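Local coordinates for protein TonB-dependent siderophore receptor (PDB 5NEC) that probably takes up iron-loaded siderophores across the outer membrane of Pseudomonas aeruginosa, as TonB-dependent receptors do, at residues R98-Q103 against N631-T636; D197-V200 against V206-S209; T287-L292 against D347-F352. One frame throughout, in Å; residues are numbered along the deposited sequence.

Interaction 1: residues R98-Q103 against N631-T636; sequences RGFDAQ and NEMPNT
Gly99 and Thr636 bring the two backbones together, their CA atoms 4.6 Å apart, where a turn of 98-103 with positive phi at Gly99 meets the irregular segment 631-636 without any hydrogen bond between them. Having no side chain, Gly99 admits the threonine closely: Thr636 OG1 lies 3.0 Å from Gly99 CA, and the methyl CG2 covers the same carbon at 3.6 Å. The hydroxyl spends its proton within its own segment, on Pro634 O at 2.8 Å, approaching from well above the carbonyl plane, and this bond helps hold the rotation of the hydroxyl group. Met633 meets the carbonyl end of the same glycine. Bent at both chi2 (-73°) and chi3 (-72°), its chain curls back so that the terminal methyl CE sits 3.3 Å from Gly99 O and 3.7 Å from Phe100 CE1, reaching the ring obliquely. That ring also rests on Ser579 and Val581 of the barrel wall and makes a cation-pi contact with Lys561, while the neighbouring Arg98 forms salt bridges with Glu538 and Glu585. Such docking of a plug-domain turn against a loop that joins two barrel strands is characteristic of TonB-dependent outer-membrane receptors.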
loop_
_atom_site.group_PDB
_atom_site.type_symbol
_atom_site.label_atom_id
_atom_site.label_comp_id
_atom_site.label_asym_id
_atom_site.label_seq_id
_atom_site.Cartn_x
_atom_site.Cartn_y
_atom_site.Cartn_z
ATOM N N ARG A 98 3.574 -6.142 10.061
ATOM C CA ARG A 98 4.150 -6.813 11.233
ATOM C C ARG A 98 5.602 -6.400 11.471
ATOM O O ARG A 98 6.478 -7.244 11.744
ATOM C CB ARG A 98 4.048 -8.327 11.113
ATOM C CG ARG A 98 2.629 -8.846 11.174
ATOM C CD ARG A 98 2.650 -10.357 11.060
ATOM N NE ARG A 98 1.339 -10.961 11.262
ATOM C CZ ARG A 98 1.080 -12.262 11.113
ATOM N NH1 ARG A 98 2.038 -13.116 10.755
ATOM N NH2 ARG A 98 -0.155 -12.712 11.326
ATOM N N GLY A 99 5.825 -5.092 11.324
ATOM C CA GLY A 99 7.111 -4.466 11.527
ATOM C C GLY A 99 8.205 -4.807 10.555
ATOM O O GLY A 99 9.382 -4.670 10.889
ATOM N N PHE A 100 7.823 -5.217 9.346
ATOM C CA PHE A 100 8.790 -5.577 8.313
ATOM C C PHE A 100 8.451 -4.917 6.974
ATOM O O PHE A 100 7.291 -4.812 6.580
ATOM C CB PHE A 100 8.890 -7.095 8.173
ATOM C CG PHE A 100 9.510 -7.788 9.376
ATOM C CD1 PHE A 100 10.838 -7.547 9.731
ATOM C CD2 PHE A 100 8.773 -8.709 10.144
ATOM C CE1 PHE A 100 11.414 -8.188 10.829
ATOM C CE2 PHE A 100 9.344 -9.354 11.236
ATOM C CZ PHE A 100 10.665 -9.086 11.582
ATOM N N ASP A 101 9.503 -4.485 6.291
ATOM C CA ASP A 101 9.430 -3.723 5.055
ATOM C C ASP A 101 8.846 -4.579 3.929
ATOM O O ASP A 101 9.334 -5.681 3.694
ATOM C CB ASP A 101 10.851 -3.275 4.697
ATOM C CG ASP A 101 10.901 -2.310 3.534
ATOM O OD1 ASP A 101 9.971 -2.265 2.681
ATOM O OD2 ASP A 101 11.914 -1.575 3.474
ATOM N N ALA A 102 7.837 -4.055 3.225
ATOM C CA ALA A 102 7.134 -4.791 2.173
ATOM C C ALA A 102 6.985 -4.028 0.851
ATOM O O ALA A 102 6.006 -4.269 0.112
ATOM C CB ALA A 102 5.768 -5.214 2.678
ATOM N N GLN A 103 7.944 -3.143 0.532
ATOM C CA GLN A 103 7.898 -2.353 -0.726
ATOM C C GLN A 103 7.844 -3.236 -1.963
ATOM O O GLN A 103 7.055 -2.992 -2.878
ATOM C CB GLN A 103 9.092 -1.392 -0.855
ATOM C CG GLN A 103 10.477 -2.027 -0.969
ATOM C CD GLN A 103 11.595 -0.994 -1.015
ATOM O OE1 GLN A 103 11.350 0.223 -0.997
ATOM N NE2 GLN A 103 12.840 -1.476 -1.061
ATOM N N ASN A 631 16.050 -2.453 21.309
ATOM C CA ASN A 631 15.217 -1.428 20.693
ATOM C C ASN A 631 14.058 -2.029 19.888
ATOM O O ASN A 631 14.161 -3.142 19.354
ATOM C CB ASN A 631 16.068 -0.527 19.796
ATOM C CG ASN A 631 17.103 0.275 20.582
ATOM O OD1 ASN A 631 17.198 0.165 21.797
ATOM N ND2 ASN A 631 17.871 1.086 19.884
ATOM N N GLU A 632 12.956 -1.281 19.823
ATOM C CA GLU A 632 11.814 -1.609 18.958
ATOM C C GLU A 632 12.135 -1.382 17.474
ATOM O O GLU A 632 12.995 -0.575 17.130
ATOM C CB GLU A 632 10.588 -0.775 19.345
ATOM C CG GLU A 632 10.012 -1.146 20.705
ATOM C CD GLU A 632 8.884 -0.240 21.159
ATOM O OE1 GLU A 632 8.027 0.097 20.314
ATOM O OE2 GLU A 632 8.857 0.123 22.357
ATOM N N MET A 633 11.429 -2.093 16.603
ATOM C CA MET A 633 11.594 -1.944 15.150
ATOM C C MET A 633 10.974 -0.607 14.772
ATOM O O MET A 633 9.940 -0.242 15.340
ATOM C CB MET A 633 10.854 -3.036 14.374
ATOM C CG MET A 633 11.335 -4.459 14.602
ATOM S SD MET A 633 12.899 -4.881 13.861
ATOM C CE MET A 633 12.437 -4.934 12.133
ATOM N N PRO A 634 11.590 0.124 13.819
ATOM C CA PRO A 634 10.942 1.351 13.352
ATOM C C PRO A 634 9.638 1.052 12.615
ATOM O O PRO A 634 9.432 -0.062 12.166
ATOM C CB PRO A 634 11.985 1.963 12.395
ATOM C CG PRO A 634 12.840 0.810 11.964
ATOM C CD PRO A 634 12.878 -0.118 13.140
ATOM N N ASN A 635 8.749 2.032 12.536
ATOM C CA ASN A 635 7.519 1.916 11.734
ATOM C C ASN A 635 6.650 0.725 12.148
ATOM O O ASN A 635 6.030 0.077 11.319
ATOM C CB ASN A 635 7.892 1.888 10.236
ATOM C CG ASN A 635 8.786 3.063 9.860
ATOM O OD1 ASN A 635 8.368 4.236 9.984
ATOM N ND2 ASN A 635 10.014 2.782 9.437
ATOM N N THR A 636 6.625 0.454 13.446
ATOM C CA THR A 636 5.964 -0.722 14.008
ATOM C C THR A 636 5.216 -0.295 15.265
ATOM O O THR A 636 5.760 -0.374 16.347
ATOM C CB THR A 636 7.003 -1.814 14.354
ATOM O OG1 THR A 636 7.836 -2.054 13.211
ATOM C CG2 THR A 636 6.317 -3.124 14.770
#

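Interaction 2: residues D197-V200 against V206-S209; sequences DANV and VDVS
Ala198 and Val208 form an antiparallel hydrogen-bonded pair in which both backbone groups of each residue are used across the contact. Ala198 N donates to Val208 O at 3.1 Å, and the return bond from Val208 N to Ala198 O, 3.0 Å long, is nearly straight (169° at the hydrogen). On the face of this pair, Ala198 CB meets Val208 CG2 at 4.0 Å. The next pair, Asp197 with Ser209, is non-hydrogen-bonded, and its side chains lie on the other face and supply the link instead. Ser209 OG donates to Asp197 OD2 over 2.7 Å, the hydroxyl turned away from its own backbone N (chi1 -172°) and reaching the oxygen from 37° above the carboxylate plane. The backbones of these two residues turn outward, Asp197 bonding with Arg172 and Ser209 with Asp237, while Ser209 N also meets the carboxylate of Asp238. Asp207, in turn, finds its side-chain partner beyond the pair, in the hydroxyl of Thr239.

Toward the loop the strands part, and a water enters the ladder. It accepts from Val200 N at 2.9 Å. The link between the water O and Val206 O, modelled at only 2.5 Å, is doubtful. Beside the water the two valines still touch, Val200 CG2 against Val206 CG1 at 3.7 Å. A hydrogen-bonded pair followed by a parting of the strands around a water, just before a short loop, marks the end of a beta hairpin, one of the antiparallel strand pairs that build the receptor's transmembrane barrel.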
loop_
_atom_site.group_PDB
_atom_site.type_symbol
_atom_site.label_atom_id
_atom_site.label_comp_id
_atom_site.label_asym_id
_atom_site.label_seq_id
_atom_site.Cartn_x
_atom_site.Cartn_y
_atom_site.Cartn_z
ATOM N N ASP A 197 -7.920 16.248 -8.739
ATOM C CA ASP A 197 -7.183 17.418 -8.289
ATOM C C ASP A 197 -7.666 17.753 -6.878
ATOM O O ASP A 197 -8.842 17.605 -6.560
ATOM C CB ASP A 197 -7.411 18.609 -9.228
ATOM C CG ASP A 197 -6.885 18.354 -10.610
ATOM O OD1 ASP A 197 -7.589 17.732 -11.420
ATOM O OD2 ASP A 197 -5.746 18.758 -10.906
ATOM N N ALA A 198 -6.741 18.189 -6.037
ATOM C CA ALA A 198 -7.051 18.513 -4.650
ATOM C C ALA A 198 -5.888 19.254 -4.038
ATOM O O ALA A 198 -4.740 19.078 -4.462
ATOM C CB ALA A 198 -7.314 17.238 -3.858
ATOM N N ASN A 199 -6.198 20.098 -3.059
ATOM C CA ASN A 199 -5.205 20.573 -2.081
ATOM C C ASN A 199 -5.194 19.584 -0.904
ATOM O O ASN A 199 -5.839 18.526 -0.981
ATOM C CB ASN A 199 -5.552 21.991 -1.622
ATOM C CG ASN A 199 -5.541 22.979 -2.759
ATOM O OD1 ASN A 199 -4.826 22.809 -3.728
ATOM N ND2 ASN A 199 -6.332 24.010 -2.643
ATOM N N VAL A 200 -4.462 19.893 0.165
ATOM C CA VAL A 200 -4.472 19.047 1.369
ATOM C C VAL A 200 -4.869 19.894 2.580
ATOM O O VAL A 200 -4.221 20.892 2.863
ATOM C CB VAL A 200 -3.104 18.362 1.609
ATOM C CG1 VAL A 200 -3.136 17.477 2.855
ATOM C CG2 VAL A 200 -2.678 17.549 0.394
ATOM N N VAL A 206 0.489 22.548 -0.632
ATOM C CA VAL A 206 0.682 21.186 -1.052
ATOM C C VAL A 206 -0.541 20.799 -1.876
ATOM O O VAL A 206 -1.662 21.163 -1.528
ATOM C CB VAL A 206 0.835 20.259 0.160
ATOM C CG1 VAL A 206 0.793 18.787 -0.238
ATOM C CG2 VAL A 206 2.115 20.595 0.891
ATOM N N ASP A 207 -0.310 20.106 -2.989
ATOM C CA ASP A 207 -1.405 19.696 -3.849
ATOM C C ASP A 207 -1.082 18.498 -4.736
ATOM O O ASP A 207 0.069 18.108 -4.898
ATOM C CB ASP A 207 -1.978 20.882 -4.664
ATOM C CG ASP A 207 -1.051 21.391 -5.776
ATOM O OD1 ASP A 207 -0.039 20.746 -6.177
ATOM O OD2 ASP A 207 -1.374 22.496 -6.267
ATOM N N VAL A 208 -2.141 17.918 -5.282
ATOM C CA VAL A 208 -2.042 16.722 -6.092
ATOM C C VAL A 208 -2.892 16.904 -7.325
ATOM O O VAL A 208 -3.921 17.595 -7.306
ATOM C CB VAL A 208 -2.448 15.443 -5.324
ATOM C CG1 VAL A 208 -1.514 15.219 -4.132
ATOM C CG2 VAL A 208 -3.916 15.474 -4.877
ATOM N N SER A 209 -2.427 16.291 -8.393
ATOM C CA SER A 209 -3.087 16.332 -9.668
ATOM C C SER A 209 -2.758 15.032 -10.401
ATOM O O SER A 209 -1.597 14.672 -10.549
ATOM C CB SER A 209 -2.602 17.534 -10.452
ATOM O OG SER A 209 -3.363 17.675 -11.615
HETATM O O HOH W 1 -2.860 22.304 0.358
#

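Interaction 3: residues T287-L292 against D347-F352; sequences TVEHDL and DLFGEF
The side chains of Glu289 and Phe349 meet over an intervening strand of the beta barrel: strands 276-291 and 327-354 are not partners, but each pairs with strand 296-316 running between them. This explains why the backbones stay far apart, Glu289 CA and Asp347 CA being 9.3 Å from each other, and why side chains alone make the contact, with no hydrogen bond across it.

The closer half lies on the face that carries Glu289 and Phe349. The phenylalanine takes the less common rotamer in which CG stands between the backbone N and the carbonyl carbon (chi1 58°), and the ring extends over the intervening strand, touching Thr297 there and Ser362 of strand 357-379. The glutamate crosses it at about a right angle. One carboxylate oxygen meets the ring rim rather than its face, with the planes of the two groups 30° apart; the partly positive hydrogens of the rim would probably suit the negative charge. Salt bridges hold that carboxylate in place, OE1 to Arg226 and OE2 to Arg299, one from each flanking strand, so the ring edge is a further neighbour of a carboxylate already held by two arginines.

The looser half is formed by two leucines, near the turn that follows strand 276-291. Here Leu292, on the surface of the protein, meets Leu348 at about a right angle through a single pair of methyl groups, CD1 to CD1 at 4.1 Å. Nothing polar is involved, and Leu292 stays largely uncovered by this partner. Back on the charged face the approach is shorter: Glu289 OE2 lies in the plane of the Phe349 ring, 3.6 Å from CZ.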
loop_
_atom_site.group_PDB
_atom_site.type_symbol
_atom_site.label_atom_id
_atom_site.label_comp_id
_atom_site.label_asym_id
_atom_site.label_seq_id
_atom_site.Cartn_x
_atom_site.Cartn_y
_atom_site.Cartn_z
ATOM N N THR A 287 -3.504 -12.132 -20.365
ATOM C CA THR A 287 -3.752 -13.374 -19.629
ATOM C C THR A 287 -4.494 -14.364 -20.539
ATOM O O THR A 287 -5.547 -14.023 -21.075
ATOM C CB THR A 287 -4.576 -13.088 -18.347
ATOM O OG1 THR A 287 -3.911 -12.083 -17.571
ATOM C CG2 THR A 287 -4.705 -14.327 -17.487
ATOM N N VAL A 288 -3.943 -15.569 -20.716
ATOM C CA VAL A 288 -4.591 -16.659 -21.465
ATOM C C VAL A 288 -4.865 -17.838 -20.517
ATOM O O VAL A 288 -3.942 -18.342 -19.885
ATOM C CB VAL A 288 -3.719 -17.130 -22.650
ATOM C CG1 VAL A 288 -4.410 -18.264 -23.419
ATOM C CG2 VAL A 288 -3.432 -15.964 -23.586
ATOM N N GLU A 289 -6.129 -18.251 -20.409
ATOM C CA GLU A 289 -6.538 -19.408 -19.593
ATOM C C GLU A 289 -7.168 -20.472 -20.477
ATOM O O GLU A 289 -7.933 -20.150 -21.385
ATOM C CB GLU A 289 -7.589 -19.018 -18.565
ATOM C CG GLU A 289 -7.059 -18.541 -17.241
ATOM C CD GLU A 289 -8.175 -18.389 -16.226
ATOM O OE1 GLU A 289 -9.197 -17.737 -16.555
ATOM O OE2 GLU A 289 -8.049 -18.932 -15.104
ATOM N N HIS A 290 -6.875 -21.732 -20.188
ATOM C CA HIS A 290 -7.489 -22.846 -20.893
ATOM C C HIS A 290 -7.769 -23.991 -19.930
ATOM O O HIS A 290 -6.865 -24.455 -19.239
ATOM C CB HIS A 290 -6.589 -23.333 -22.048
ATOM C CG HIS A 290 -7.136 -24.528 -22.768
ATOM N ND1 HIS A 290 -8.339 -24.505 -23.452
ATOM C CD2 HIS A 290 -6.660 -25.787 -22.886
ATOM C CE1 HIS A 290 -8.573 -25.696 -23.965
ATOM N NE2 HIS A 290 -7.567 -26.491 -23.643
ATOM N N ASP A 291 -9.006 -24.467 -19.904
ATOM C CA ASP A 291 -9.347 -25.672 -19.127
ATOM C C ASP A 291 -8.945 -26.940 -19.907
ATOM O O ASP A 291 -9.512 -27.245 -20.955
ATOM C CB ASP A 291 -10.830 -25.649 -18.752
ATOM C CG ASP A 291 -11.201 -24.398 -17.952
ATOM O OD1 ASP A 291 -10.306 -23.789 -17.324
ATOM O OD2 ASP A 291 -12.372 -23.992 -17.944
ATOM N N LEU A 292 -7.910 -27.625 -19.426
ATOM C CA LEU A 292 -7.410 -28.833 -20.060
ATOM C C LEU A 292 -8.321 -30.018 -19.804
ATOM O O LEU A 292 -8.483 -30.875 -20.675
ATOM C CB LEU A 292 -6.021 -29.180 -19.535
ATOM C CG LEU A 292 -4.921 -28.208 -19.905
ATOM C CD1 LEU A 292 -3.730 -28.457 -18.997
ATOM C CD2 LEU A 292 -4.523 -28.380 -21.360
ATOM N N ASP A 347 0.981 -20.900 -14.982
ATOM C CA ASP A 347 0.433 -21.640 -13.833
ATOM C C ASP A 347 -0.425 -22.839 -14.249
ATOM O O ASP A 347 -1.144 -22.786 -15.246
ATOM C CB ASP A 347 -0.418 -20.721 -12.957
ATOM C CG ASP A 347 0.369 -19.561 -12.389
ATOM O OD1 ASP A 347 1.461 -19.795 -11.837
ATOM O OD2 ASP A 347 -0.101 -18.410 -12.480
ATOM N N LEU A 348 -0.321 -23.914 -13.474
ATOM C CA LEU A 348 -1.193 -25.076 -13.578
ATOM C C LEU A 348 -1.893 -25.231 -12.226
ATOM O O LEU A 348 -1.240 -25.336 -11.196
ATOM C CB LEU A 348 -0.378 -26.330 -13.902
ATOM C CG LEU A 348 -1.169 -27.633 -14.095
ATOM C CD1 LEU A 348 -1.966 -27.556 -15.400
ATOM C CD2 LEU A 348 -0.262 -28.858 -14.078
ATOM N N PHE A 349 -3.215 -25.221 -12.220
ATOM C CA PHE A 349 -3.957 -25.373 -10.970
ATOM C C PHE A 349 -5.226 -26.199 -11.127
ATOM O O PHE A 349 -5.753 -26.342 -12.222
ATOM C CB PHE A 349 -4.259 -23.997 -10.343
ATOM C CG PHE A 349 -5.046 -23.072 -11.222
ATOM C CD1 PHE A 349 -4.397 -22.222 -12.124
ATOM C CD2 PHE A 349 -6.438 -23.018 -11.129
ATOM C CE1 PHE A 349 -5.128 -21.343 -12.924
ATOM C CE2 PHE A 349 -7.179 -22.144 -11.925
ATOM C CZ PHE A 349 -6.527 -21.306 -12.817
ATOM N N GLY A 350 -5.688 -26.765 -10.017
ATOM C CA GLY A 350 -6.909 -27.573 -10.015
ATOM C C GLY A 350 -6.870 -28.647 -8.955
ATOM O O GLY A 350 -6.469 -28.368 -7.821
ATOM N N GLU A 351 -7.286 -29.869 -9.321
ATOM C CA GLU A 351 -7.475 -30.969 -8.352
ATOM C C GLU A 351 -6.962 -32.308 -8.815
ATOM O O GLU A 351 -7.039 -32.624 -9.993
ATOM C CB GLU A 351 -8.962 -31.178 -8.041
ATOM C CG GLU A 351 -9.669 -30.006 -7.382
ATOM C CD GLU A 351 -10.133 -28.953 -8.373
ATOM O OE1 GLU A 351 -10.560 -29.348 -9.482
ATOM O OE2 GLU A 351 -10.064 -27.736 -8.051
ATOM N N PHE A 352 -6.477 -33.108 -7.872
ATOM C CA PHE A 352 -6.296 -34.545 -8.089
ATOM C C PHE A 352 -6.568 -35.320 -6.790
ATOM O O PHE A 352 -6.706 -34.711 -5.718
ATOM C CB PHE A 352 -4.912 -34.872 -8.690
ATOM C CG PHE A 352 -3.747 -34.600 -7.771
ATOM C CD1 PHE A 352 -3.245 -35.593 -6.931
ATOM C CD2 PHE A 352 -3.126 -33.356 -7.763
ATOM C CE1 PHE A 352 -2.168 -35.336 -6.084
ATOM C CE2 PHE A 352 -2.046 -33.094 -6.929
ATOM C CZ PHE A 352 -1.569 -34.087 -6.083
#

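In the fold
Interaction 1 joins two distant parts of the chain, and interactions 2 and 3 both fall between its segments in sequence, first 197-209 and then 287-352. The latter two belong to the barrel wall, on opposite sides of the chain's centre, with their own centres about 44 Å apart: interaction 2 closes a hairpin of adjacent strands, whereas interaction 3 spans one strand. Interaction 1 lies deeper, about 29 Å from interaction 2 and about 37 Å from interaction 3 between centres, and none of the three touch. Together they sample a TonB-dependent receptor in two ways, by the strand contacts that make the barrel and by the seating of the plug within it.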